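Local coordinates for HNH endonuclease (Geobacillus virus E2, PDB 5H0O), which probably cuts DNA as a phage-encoded nuclease of the HNH family, within the His-Me finger group of metal-dependent endonucleases, at residues A67-D72 and L110-Q115; Y74-C79 and Q115-R120. All coordinates share one frame; numbering follows the deposited sequence.

Overall arrangement
Interaction 1 seats the end of helix 59-71 on strand 110-113, and interaction 2 joins the C76–C79 turn to the start of helix 115-129 through a manganese ion; their centres lie about 9 Å apart. The segments alternate along the chain and share Q115. Between the two contacts, H78 NE2 and Q111 OE1 lie 2.8 Å apart, a probable hydrogen bond, and Q77 N probably bonds to S112 O at 2.9 Å. C114, in the strand-bearing segment of interaction 1, supplies the fourth sulfur ligand to the metal held by C76, C79 and C117, a mononuclear Cys4 site, probably structural, as in other HNH proteins with two CxxC pairs.

Interaction 1: A67-D72 and L110-Q115; sequences AVLAKD and LQSLCQ. With MN (manganese (II) ion), chain B.
D72 OD2 is gripped from the strand by S112 OG, whose hydroxyl donates at 2.7 Å to the anti lone pair of the carboxylate. S112 N adds a weak, long bond to the same oxygen (3.4 Å), and water 1 also lies 2.6 Å from OD2. Turning OG anti to its carbonyl carbon (chi1 -57°) puts the hydroxyl beside the backbone N, where both groups of S112 can meet one oxygen. The other carboxylate oxygen, D72 OD1, takes a salt bridge from K71 NZ at 2.9 Å, met on the syn side but 32° out of the plane. Water 2 links K71 NZ to L110 O. Beneath this polar edge the helix presents apolar branches: V68 CG2 meets L110 CD1 at 3.9 Å, the two side chains crossing at about a right angle, while V68 CG1 and L69 CD2 pack against S112 OG. V68 and L69 also reach V91 of the neighbouring strand. The axes of helix segment 67-71 and strand 110-113 pass 8.0 Å apart at closest, their directions 62° apart; the contact packs helix 59-71 on the antiparallel pair of strands 90-93 and 110-113 of the HNH (beta-beta-alpha metal) fold.

Interaction 2: Y74-C79 and Q115-R120; sequences YLCQHC and QACHNR. With MN (manganese (II) ion), chain B.
The H78 imidazole and the R120 guanidinium are the flat groups here, joined by a water: water 3 sits in the plane of the H78 ring at its edge, 2.7 Å from ND1, and accepts from R120 NE at 2.8 Å. Beside them lies a Cys4 site built from two CxxC pairs, as in a number of HNH nucleases, occupied here by manganese. C117 CB and R120 NH2 approach the imidazole obliquely, and H78 CB in turn lies at the edge of the guanidinium, near its plane. The same water donates to C117 O, so a single molecule ties the ring to both the side chain and the backbone of helix 115-129. The far ends of these groups are held by others, H78 NE2 by Q111 and R120 NH1 by a salt bridge to E82. C76, C79 and C117 each bind the ion through SG at 2.3 Å, and C114 completes the set. C76 reaches the metal with SG anti to its backbone N (chi1 174°), whereas C79 and C117 do so with SG turned anti to the carbonyl carbon. Sharing one ion leaves C117 SG 3.7 Å from C76 SG and 3.9 Å from C79 SG. C117 SG also packs on H78 CB, and its contact with the imidazole itself is oblique. At the start of the short helix 77-81, C76 acts as N-cap while binding the metal: C79 N donates to C76 SG at 3.4 Å, nearly straight at 173°.

Interaction 1: A67-D72 and L110-Q115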
loop_
_atom_site.group_PDB
_atom_site.type_symbol
_atom_site.label_atom_id
_atom_site.label_comp_id
_atom_site.label_asym_id
_atom_site.label_seq_id
_atom_site.Cartn_x
_atom_site.Cartn_y
_atom_site.Cartn_z
ATOM N N ALA A 67 -6.930 -10.890 2.033
ATOM C CA ALA A 67 -6.113 -11.741 2.901
ATOM C C ALA A 67 -5.430 -10.919 3.997
ATOM O O ALA A 67 -5.371 -11.348 5.154
ATOM C CB ALA A 67 -5.085 -12.500 2.080
ATOM N N VAL A 68 -4.924 -9.729 3.647
ATOM C CA VAL A 68 -4.247 -8.882 4.622
ATOM C C VAL A 68 -5.231 -8.329 5.652
ATOM O O VAL A 68 -4.969 -8.386 6.860
ATOM C CB VAL A 68 -3.456 -7.762 3.922
ATOM C CG1 VAL A 68 -2.917 -6.765 4.941
ATOM C CG2 VAL A 68 -2.323 -8.356 3.094
ATOM N N LEU A 69 -6.371 -7.822 5.194
ATOM C CA LEU A 69 -7.373 -7.330 6.126
ATOM C C LEU A 69 -7.833 -8.435 7.068
ATOM O O LEU A 69 -7.952 -8.219 8.272
ATOM C CB LEU A 69 -8.554 -6.740 5.377
ATOM C CG LEU A 69 -8.284 -5.396 4.711
ATOM C CD1 LEU A 69 -9.371 -5.079 3.692
ATOM C CD2 LEU A 69 -8.175 -4.278 5.745
ATOM N N ALA A 70 -8.047 -9.610 6.528
ATOM C CA ALA A 70 -8.484 -10.718 7.360
ATOM C C ALA A 70 -7.439 -11.097 8.413
ATOM O O ALA A 70 -7.762 -11.299 9.574
ATOM C CB ALA A 70 -8.819 -11.925 6.500
ATOM N N LYS A 71 -6.199 -11.167 7.976
ATOM C CA LYS A 71 -5.101 -11.510 8.873
ATOM C C LYS A 71 -4.982 -10.482 9.994
ATOM O O LYS A 71 -4.694 -10.824 11.129
ATOM C CB LYS A 71 -3.801 -11.644 8.072
ATOM C CG LYS A 71 -2.578 -12.013 8.875
ATOM C CD LYS A 71 -1.754 -10.799 9.136
ATOM C CE LYS A 71 -1.275 -10.132 7.873
ATOM N NZ LYS A 71 -0.469 -8.988 8.362
ATOM N N ASP A 72 -5.229 -9.229 9.653
ATOM C CA ASP A 72 -5.140 -8.139 10.600
ATOM C C ASP A 72 -6.427 -7.936 11.403
ATOM O O ASP A 72 -6.486 -7.036 12.176
ATOM C CB ASP A 72 -4.792 -6.843 9.852
ATOM C CG ASP A 72 -3.358 -6.830 9.330
ATOM O OD1 ASP A 72 -2.550 -7.573 9.828
ATOM O OD2 ASP A 72 -3.074 -6.044 8.449
ATOM N N LEU A 110 2.766 -5.104 3.202
ATOM C CA LEU A 110 1.396 -4.586 3.194
ATOM C C LEU A 110 0.902 -4.398 4.615
ATOM O O LEU A 110 1.150 -5.244 5.484
ATOM C CB LEU A 110 0.453 -5.523 2.434
ATOM C CG LEU A 110 0.756 -5.627 0.946
ATOM C CD1 LEU A 110 0.028 -6.819 0.339
ATOM C CD2 LEU A 110 0.417 -4.354 0.191
ATOM N N GLN A 111 0.194 -3.297 4.871
ATOM C CA GLN A 111 -0.381 -3.037 6.183
ATOM C C GLN A 111 -1.804 -2.513 6.040
ATOM O O GLN A 111 -2.071 -1.630 5.221
ATOM C CB GLN A 111 0.433 -2.014 6.987
ATOM C CG GLN A 111 1.827 -2.476 7.395
ATOM C CD GLN A 111 2.619 -1.363 8.079
ATOM O OE1 GLN A 111 2.789 -0.271 7.523
ATOM N NE2 GLN A 111 3.107 -1.631 9.273
ATOM N N SER A 112 -2.697 -3.029 6.878
ATOM C CA SER A 112 -4.029 -2.458 7.030
ATOM C C SER A 112 -3.918 -1.175 7.850
ATOM O O SER A 112 -3.349 -1.177 8.950
ATOM C CB SER A 112 -4.950 -3.455 7.741
ATOM O OG SER A 112 -5.004 -4.688 7.051
ATOM N N LEU A 113 -4.483 -0.084 7.334
ATOM C CA LEU A 113 -4.393 1.216 7.986
ATOM C C LEU A 113 -5.750 1.905 8.058
ATOM O O LEU A 113 -6.596 1.742 7.172
ATOM C CB LEU A 113 -3.416 2.155 7.273
ATOM C CG LEU A 113 -1.970 1.699 7.112
ATOM C CD1 LEU A 113 -1.219 2.741 6.303
ATOM C CD2 LEU A 113 -1.312 1.478 8.458
ATOM N N CYS A 114 -5.929 2.709 9.103
ATOM C CA CYS A 114 -7.014 3.677 9.150
ATOM C C CYS A 114 -6.668 4.889 8.285
ATOM O O CYS A 114 -5.537 5.041 7.831
ATOM C CB CYS A 114 -7.282 4.112 10.594
ATOM S SG CYS A 114 -6.013 5.201 11.317
ATOM N N GLN A 115 -7.642 5.774 8.075
ATOM C CA GLN A 115 -7.393 6.941 7.228
ATOM C C GLN A 115 -6.316 7.846 7.810
ATOM O O GLN A 115 -5.463 8.332 7.080
ATOM C CB GLN A 115 -8.660 7.757 7.023
ATOM C CG GLN A 115 -8.374 9.012 6.206
ATOM C CD GLN A 115 -9.575 9.883 6.011
ATOM O OE1 GLN A 115 -10.693 9.401 6.011
ATOM N NE2 GLN A 115 -9.349 11.178 5.827
HETATM MN MN MN B . -4.356 4.089 12.508
HETATM O O HOH W 1 -0.502 -5.815 7.953
HETATM O O HOH W 2 0.384 -7.920 6.029
#

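Interaction 2: Y74-C79 and Q115-R120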
loop_
_atom_site.group_PDB
_atom_site.type_symbol
_atom_site.label_atom_id
_atom_site.label_comp_id
_atom_site.label_asym_id
_atom_site.label_seq_id
_atom_site.Cartn_x
_atom_site.Cartn_y
_atom_site.Cartn_z
ATOM N N TYR A 74 -9.040 -6.606 10.443
ATOM C CA TYR A 74 -9.550 -5.299 10.049
ATOM C C TYR A 74 -9.159 -4.208 11.038
ATOM O O TYR A 74 -9.877 -3.223 11.192
ATOM C CB TYR A 74 -11.071 -5.328 9.798
ATOM C CG TYR A 74 -11.434 -5.962 8.467
ATOM C CD1 TYR A 74 -11.386 -7.337 8.300
ATOM C CD2 TYR A 74 -11.781 -5.187 7.372
ATOM C CE1 TYR A 74 -11.690 -7.930 7.086
ATOM C CE2 TYR A 74 -12.098 -5.765 6.154
ATOM C CZ TYR A 74 -12.045 -7.138 6.010
ATOM O OH TYR A 74 -12.347 -7.724 4.792
ATOM N N LEU A 75 -8.001 -4.360 11.685
ATOM C CA LEU A 75 -7.493 -3.345 12.607
ATOM C C LEU A 75 -6.309 -2.611 11.995
ATOM O O LEU A 75 -5.456 -3.231 11.357
ATOM C CB LEU A 75 -7.079 -3.969 13.933
ATOM C CG LEU A 75 -8.224 -4.579 14.747
ATOM C CD1 LEU A 75 -7.663 -5.110 16.058
ATOM C CD2 LEU A 75 -9.323 -3.550 14.982
ATOM N N CYS A 76 -6.251 -1.298 12.225
ATOM C CA CYS A 76 -5.121 -0.495 11.773
ATOM C C CYS A 76 -3.863 -0.933 12.513
ATOM O O CYS A 76 -3.823 -0.924 13.745
ATOM C CB CYS A 76 -5.370 0.979 12.034
ATOM S SG CYS A 76 -3.910 1.982 11.632
ATOM N N GLN A 77 -2.829 -1.288 11.757
ATOM C CA GLN A 77 -1.613 -1.825 12.337
ATOM C C GLN A 77 -0.746 -0.763 12.988
ATOM O O GLN A 77 -0.057 -1.052 13.968
ATOM C CB GLN A 77 -0.831 -2.583 11.268
ATOM C CG GLN A 77 -1.586 -3.797 10.753
ATOM C CD GLN A 77 -1.897 -4.786 11.865
ATOM O OE1 GLN A 77 -1.000 -5.486 12.358
ATOM N NE2 GLN A 77 -3.147 -4.833 12.293
ATOM N N HIS A 78 -0.771 0.460 12.477
ATOM C CA HIS A 78 -0.002 1.531 13.116
ATOM C C HIS A 78 -0.657 1.916 14.429
ATOM O O HIS A 78 0.034 2.090 15.438
ATOM C CB HIS A 78 0.118 2.745 12.207
ATOM C CG HIS A 78 0.984 2.525 11.010
ATOM N ND1 HIS A 78 1.312 3.546 10.143
ATOM C CD2 HIS A 78 1.583 1.410 10.526
ATOM C CE1 HIS A 78 2.078 3.069 9.178
ATOM N NE2 HIS A 78 2.258 1.777 9.387
ATOM N N CYS A 79 -1.983 2.046 14.431
ATOM C CA CYS A 79 -2.700 2.293 15.680
ATOM C C CYS A 79 -2.399 1.209 16.716
ATOM O O CYS A 79 -2.132 1.516 17.879
ATOM C CB CYS A 79 -4.204 2.389 15.421
ATOM S SG CYS A 79 -4.743 4.028 14.796
ATOM N N GLN A 115 -7.642 5.774 8.075
ATOM C CA GLN A 115 -7.393 6.941 7.228
ATOM C C GLN A 115 -6.316 7.846 7.810
ATOM O O GLN A 115 -5.463 8.332 7.080
ATOM C CB GLN A 115 -8.660 7.757 7.023
ATOM C CG GLN A 115 -8.374 9.012 6.206
ATOM C CD GLN A 115 -9.575 9.883 6.011
ATOM O OE1 GLN A 115 -10.693 9.401 6.011
ATOM N NE2 GLN A 115 -9.349 11.178 5.827
ATOM N N ALA A 116 -6.362 8.101 9.115
ATOM C CA ALA A 116 -5.391 8.996 9.709
ATOM C C ALA A 116 -3.975 8.463 9.495
ATOM O O ALA A 116 -3.068 9.222 9.142
ATOM C CB ALA A 116 -5.670 9.227 11.192
ATOM N N CYS A 117 -3.784 7.157 9.678
ATOM C CA CYS A 117 -2.456 6.584 9.494
ATOM C C CYS A 117 -2.060 6.511 8.028
ATOM O O CYS A 117 -0.876 6.677 7.704
ATOM C CB CYS A 117 -2.380 5.210 10.159
ATOM S SG CYS A 117 -2.471 5.337 11.964
ATOM N N HIS A 118 -3.013 6.267 7.131
ATOM C CA HIS A 118 -2.730 6.331 5.708
ATOM C C HIS A 118 -2.301 7.739 5.288
ATOM O O HIS A 118 -1.304 7.901 4.584
ATOM C CB HIS A 118 -3.946 5.874 4.902
ATOM C CG HIS A 118 -3.711 5.857 3.426
ATOM N ND1 HIS A 118 -4.517 6.531 2.540
ATOM C CD2 HIS A 118 -2.771 5.232 2.683
ATOM C CE1 HIS A 118 -4.076 6.331 1.311
ATOM N NE2 HIS A 118 -3.015 5.550 1.370
ATOM N N ASN A 119 -3.024 8.755 5.760
ATOM C CA ASN A 119 -2.673 10.136 5.420
ATOM C C ASN A 119 -1.302 10.498 5.988
ATOM O O ASN A 119 -0.492 11.140 5.309
ATOM C CB ASN A 119 -3.730 11.109 5.967
ATOM C CG ASN A 119 -5.099 10.997 5.287
ATOM O OD1 ASN A 119 -6.072 11.562 5.795
ATOM N ND2 ASN A 119 -5.191 10.298 4.162
ATOM N N ARG A 120 -1.026 10.088 7.224
ATOM C CA ARG A 120 0.282 10.326 7.823
ATOM C C ARG A 120 1.383 9.659 7.003
ATOM O O ARG A 120 2.413 10.270 6.702
ATOM C CB ARG A 120 0.309 9.832 9.269
ATOM C CG ARG A 120 1.687 9.845 9.907
ATOM C CD ARG A 120 1.655 9.546 11.398
ATOM N NE ARG A 120 1.116 8.226 11.707
ATOM C CZ ARG A 120 1.056 7.714 12.932
ATOM N NH1 ARG A 120 1.521 8.414 13.969
ATOM N NH2 ARG A 120 0.529 6.510 13.135
HETATM MN MN MN B . -4.356 4.089 12.508
HETATM O O HOH W 3 0.955 6.228 9.696
#